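Local coordinates for protein YJHT (Escherichia coli, PDB 2UVK) that speeds the interconversion of the alpha and beta anomers of the sialic acid N-acetylneuraminate in the periplasm, at residues S1-G13 with I322-V336. Residues are numbered along the deposited sequence; the frame is centred on the assembly and turned at random.
Sequences SVLPETPVPFKSG and IGGETAGGKAVTDSV
Phe-10 and Thr-6 pair their backbones with the 322-336 connection of the last Kelch repeat, so that the N-terminal arm, on its way into strand 14-18 of the first blade of this six-bladed beta-propeller, is laced to the final blade. Three main-chain bonds do this. Thr-6 N reaches Thr-333 O at 2.8 Å, Phe-10 N bonds Val-332 O at 3.0 Å, and Gly-324 N gives a nearly straight bond to Phe-10 O (167°). Thr-333 O is shared, because a bridging water donates to it and to Pro-4 O, which Trp-45 NE1 also reaches; in the conformer described, Ser-335 OG donates to that water. Glu-5, its chain bent at CG (chi2 -54°), brings OE1 to Thr-333 OG1, which donates to the anti lone pair at 2.5 Å; OE2 takes Ser-1 N from above the carboxylate plane. The neighbouring carboxylate of Asp-334 has its own mate, a salt bridge from OD2 to Arg-307 NH2. Thr-6 OG1 instead donates within the arm, to Val-8 O. Beside it, Thr-6 CG2 meets Ile-322 CG2 at 3.6 Å, and Leu-3 CD1 rests on Ile-322 CD1; Val-22 and Ile-24 of strand 21-25 extend this apolar patch.

Farther along, Lys-11 lies extended over Ala-331 CB, which also packs against Pro-9 CB. Glu-325 OE1 stands 4.0 Å from Lys-11 NZ, too far for a salt bridge, while its OE2 bonds Tyr-285 OH. A methionine in place of Lys-11, having no ammonium group, would probably leave Gly-329 O without its mate and Glu-325 OE1 without a nearby balancing charge. CG of Lys-11 sits between its backbone N and carbonyl carbon (chi1 68°), and from there the straight chain carries NZ into the carbonyl plane of Gly-329, 2.7 Å from its O.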
# COMPACT_ATOMS: atom_id res chain seq x y z
N SER B 1 -3.49 5.63 -38.64
CA SER B 1 -4.11 5.21 -39.95
C SER B 1 -5.58 5.64 -40.13
O SER B 1 -5.89 6.44 -41.03
CB SER B 1 -4.06 3.71 -40.09
OG SER B 1 -5.14 3.15 -39.37
N VAL B 2 -6.47 5.09 -39.29
CA VAL B 2 -7.90 5.47 -39.25
C VAL B 2 -8.04 6.88 -38.68
O VAL B 2 -9.03 7.56 -38.90
CB VAL B 2 -8.78 4.51 -38.40
CG1 VAL B 2 -8.47 3.05 -38.69
CG2 VAL B 2 -8.66 4.81 -36.90
N LEU B 3 -7.05 7.27 -37.88
CA LEU B 3 -6.78 8.66 -37.55
C LEU B 3 -5.40 8.93 -38.14
O LEU B 3 -4.65 7.99 -38.43
CB LEU B 3 -6.74 8.87 -36.04
CG LEU B 3 -8.02 8.56 -35.25
CD1 LEU B 3 -7.77 8.76 -33.75
CD2 LEU B 3 -9.19 9.43 -35.72
N PRO B 4 -5.05 10.21 -38.31
CA PRO B 4 -3.69 10.49 -38.75
C PRO B 4 -2.67 9.85 -37.79
O PRO B 4 -2.98 9.63 -36.60
CB PRO B 4 -3.59 12.02 -38.69
CG PRO B 4 -4.97 12.51 -38.61
CD PRO B 4 -5.84 11.43 -38.10
N GLU B 5 -1.49 9.55 -38.31
CA GLU B 5 -0.42 8.97 -37.49
C GLU B 5 -0.14 9.86 -36.30
O GLU B 5 -0.16 11.09 -36.41
CB GLU B 5 0.86 8.80 -38.31
CG GLU B 5 0.75 7.90 -39.55
CD GLU B 5 0.18 6.54 -39.23
OE1 GLU B 5 0.83 5.81 -38.46
OE2 GLU B 5 -0.92 6.18 -39.72
N THR B 6 0.15 9.27 -35.14
CA THR B 6 0.49 10.10 -34.00
C THR B 6 1.79 10.84 -34.33
O THR B 6 2.60 10.33 -35.11
CB THR B 6 0.64 9.28 -32.72
OG1 THR B 6 1.55 8.21 -32.94
CG2 THR B 6 -0.72 8.70 -32.30
N PRO B 7 1.96 12.07 -33.80
CA PRO B 7 3.16 12.84 -34.17
C PRO B 7 4.52 12.21 -33.84
O PRO B 7 5.53 12.57 -34.47
CB PRO B 7 2.97 14.17 -33.44
CG PRO B 7 1.48 14.29 -33.28
CD PRO B 7 1.05 12.88 -32.97
N VAL B 8 4.56 11.33 -32.86
CA VAL B 8 5.76 10.53 -32.55
C VAL B 8 5.29 9.10 -32.25
O VAL B 8 4.11 8.92 -31.95
CB VAL B 8 6.53 11.10 -31.35
CG1 VAL B 8 7.06 12.52 -31.65
CG2 VAL B 8 5.69 11.08 -30.08
N PRO B 9 6.19 8.09 -32.36
CA PRO B 9 5.85 6.71 -31.97
C PRO B 9 5.38 6.68 -30.53
O PRO B 9 5.94 7.35 -29.68
CB PRO B 9 7.18 5.96 -32.14
CG PRO B 9 7.94 6.78 -33.17
CD PRO B 9 7.57 8.19 -32.89
N PHE B 10 4.31 5.93 -30.27
CA PHE B 10 3.47 6.17 -29.09
C PHE B 10 3.08 4.89 -28.35
O PHE B 10 2.01 4.31 -28.59
CB PHE B 10 2.22 6.96 -29.54
CG PHE B 10 1.30 7.32 -28.42
CD1 PHE B 10 -0.06 6.99 -28.48
CD2 PHE B 10 1.74 8.04 -27.33
CE1 PHE B 10 -0.91 7.30 -27.45
CE2 PHE B 10 0.88 8.38 -26.31
CZ PHE B 10 -0.47 7.99 -26.38
N LYS B 11 3.94 4.47 -27.43
CA LYS B 11 3.69 3.29 -26.61
C LYS B 11 3.68 3.68 -25.14
O LYS B 11 4.34 4.64 -24.75
CB LYS B 11 4.74 2.20 -26.85
CG LYS B 11 6.17 2.53 -26.37
CD LYS B 11 7.10 1.38 -26.68
CE LYS B 11 8.51 1.71 -26.24
NZ LYS B 11 9.50 0.59 -26.47
N SER B 12 2.93 2.93 -24.33
CA SER B 12 2.90 3.11 -22.89
C SER B 12 2.29 4.43 -22.44
O SER B 12 2.42 4.82 -21.27
CB SER B 12 4.30 2.95 -22.29
OG SER B 12 4.98 1.86 -22.88
N GLY B 13 1.56 5.09 -23.36
CA GLY B 13 0.94 6.37 -23.08
C GLY B 13 -0.45 6.22 -22.52
O GLY B 13 -0.88 5.12 -22.17
N ILE B 322 -5.04 3.30 -30.44
CA ILE B 322 -4.11 4.32 -30.90
C ILE B 322 -2.72 3.96 -30.38
O ILE B 322 -2.51 3.82 -29.18
CB ILE B 322 -4.48 5.73 -30.42
CG1 ILE B 322 -5.95 6.07 -30.76
CG2 ILE B 322 -3.54 6.76 -31.04
CD1 ILE B 322 -6.39 7.44 -30.24
N GLY B 323 -1.78 3.82 -31.30
CA GLY B 323 -0.38 3.52 -30.95
C GLY B 323 -0.20 2.13 -30.36
O GLY B 323 -0.94 1.20 -30.64
N GLY B 324 0.82 2.01 -29.54
CA GLY B 324 1.21 0.75 -28.97
C GLY B 324 2.64 0.36 -29.32
O GLY B 324 3.37 1.13 -29.91
N GLU B 325 2.97 -0.87 -28.96
CA GLU B 325 4.28 -1.48 -29.15
C GLU B 325 4.05 -2.80 -29.88
O GLU B 325 3.07 -3.51 -29.63
CB GLU B 325 4.85 -1.74 -27.75
CG GLU B 325 6.25 -2.31 -27.65
CD GLU B 325 6.54 -2.70 -26.22
OE1 GLU B 325 6.46 -1.82 -25.34
OE2 GLU B 325 6.80 -3.88 -25.96
N THR B 326 4.96 -3.13 -30.80
CA THR B 326 4.88 -4.35 -31.59
C THR B 326 6.16 -5.18 -31.33
O THR B 326 6.92 -4.86 -30.44
CB THR B 326 4.65 -4.00 -33.09
OG1 THR B 326 5.73 -3.20 -33.58
CG2 THR B 326 3.33 -3.23 -33.29
N ALA B 327 6.35 -6.28 -32.06
CA ALA B 327 7.55 -7.14 -31.91
C ALA B 327 8.85 -6.34 -31.84
O ALA B 327 9.03 -5.37 -32.56
CB ALA B 327 7.61 -8.13 -33.04
N GLY B 328 9.75 -6.74 -30.94
CA GLY B 328 11.03 -6.02 -30.73
C GLY B 328 10.89 -4.77 -29.88
O GLY B 328 11.83 -3.96 -29.78
N GLY B 329 9.72 -4.58 -29.27
CA GLY B 329 9.47 -3.40 -28.45
C GLY B 329 9.32 -2.09 -29.21
O GLY B 329 9.42 -1.02 -28.62
N LYS B 330 9.06 -2.17 -30.51
CA LYS B 330 8.94 -0.99 -31.36
C LYS B 330 7.59 -0.26 -31.21
O LYS B 330 6.54 -0.83 -31.46
CB LYS B 330 9.12 -1.39 -32.81
CG LYS B 330 9.07 -0.23 -33.81
CD LYS B 330 7.74 -0.14 -34.56
CE LYS B 330 7.78 0.84 -35.74
NZ LYS B 330 7.48 2.28 -35.44
N ALA B 331 7.65 1.02 -30.83
CA ALA B 331 6.45 1.85 -30.72
C ALA B 331 5.92 2.16 -32.12
O ALA B 331 6.70 2.32 -33.07
CB ALA B 331 6.78 3.14 -29.99
N VAL B 332 4.60 2.30 -32.24
CA VAL B 332 3.98 2.60 -33.52
C VAL B 332 3.13 3.87 -33.42
O VAL B 332 2.85 4.36 -32.33
CB VAL B 332 3.15 1.41 -34.05
CG1 VAL B 332 4.05 0.18 -34.25
CG2 VAL B 332 1.99 1.09 -33.13
N THR B 333 2.74 4.40 -34.58
CA THR B 333 2.02 5.68 -34.68
C THR B 333 0.59 5.54 -35.21
O THR B 333 -0.16 6.52 -35.20
CB THR B 333 2.76 6.63 -35.65
OG1 THR B 333 2.86 6.02 -36.94
CG2 THR B 333 4.17 6.98 -35.14
N ASP B 334 0.24 4.35 -35.69
CA ASP B 334 -1.04 4.17 -36.39
C ASP B 334 -2.17 3.80 -35.44
O ASP B 334 -1.94 3.45 -34.28
CB ASP B 334 -0.92 3.13 -37.50
CG ASP B 334 -0.55 1.77 -36.98
OD1 ASP B 334 0.30 1.69 -36.06
OD2 ASP B 334 -1.07 0.76 -37.49
N SER B 335 -3.40 3.88 -35.96
CA SER B 335 -4.61 3.60 -35.20
C SER B 335 -5.44 2.56 -35.93
O SER B 335 -5.37 2.44 -37.15
CB SER B 335 -5.43 4.86 -35.01
OG SER B 335 -4.79 5.74 -34.11
N VAL B 336 -6.21 1.80 -35.15
CA VAL B 336 -7.07 0.73 -35.65
C VAL B 336 -8.46 0.98 -35.09
O VAL B 336 -8.62 1.47 -33.97
CB VAL B 336 -6.55 -0.66 -35.15
CG1 VAL B 336 -7.26 -1.82 -35.87
CG2 VAL B 336 -5.04 -0.75 -35.31
O HOH W 1 -3.00 7.24 -35.28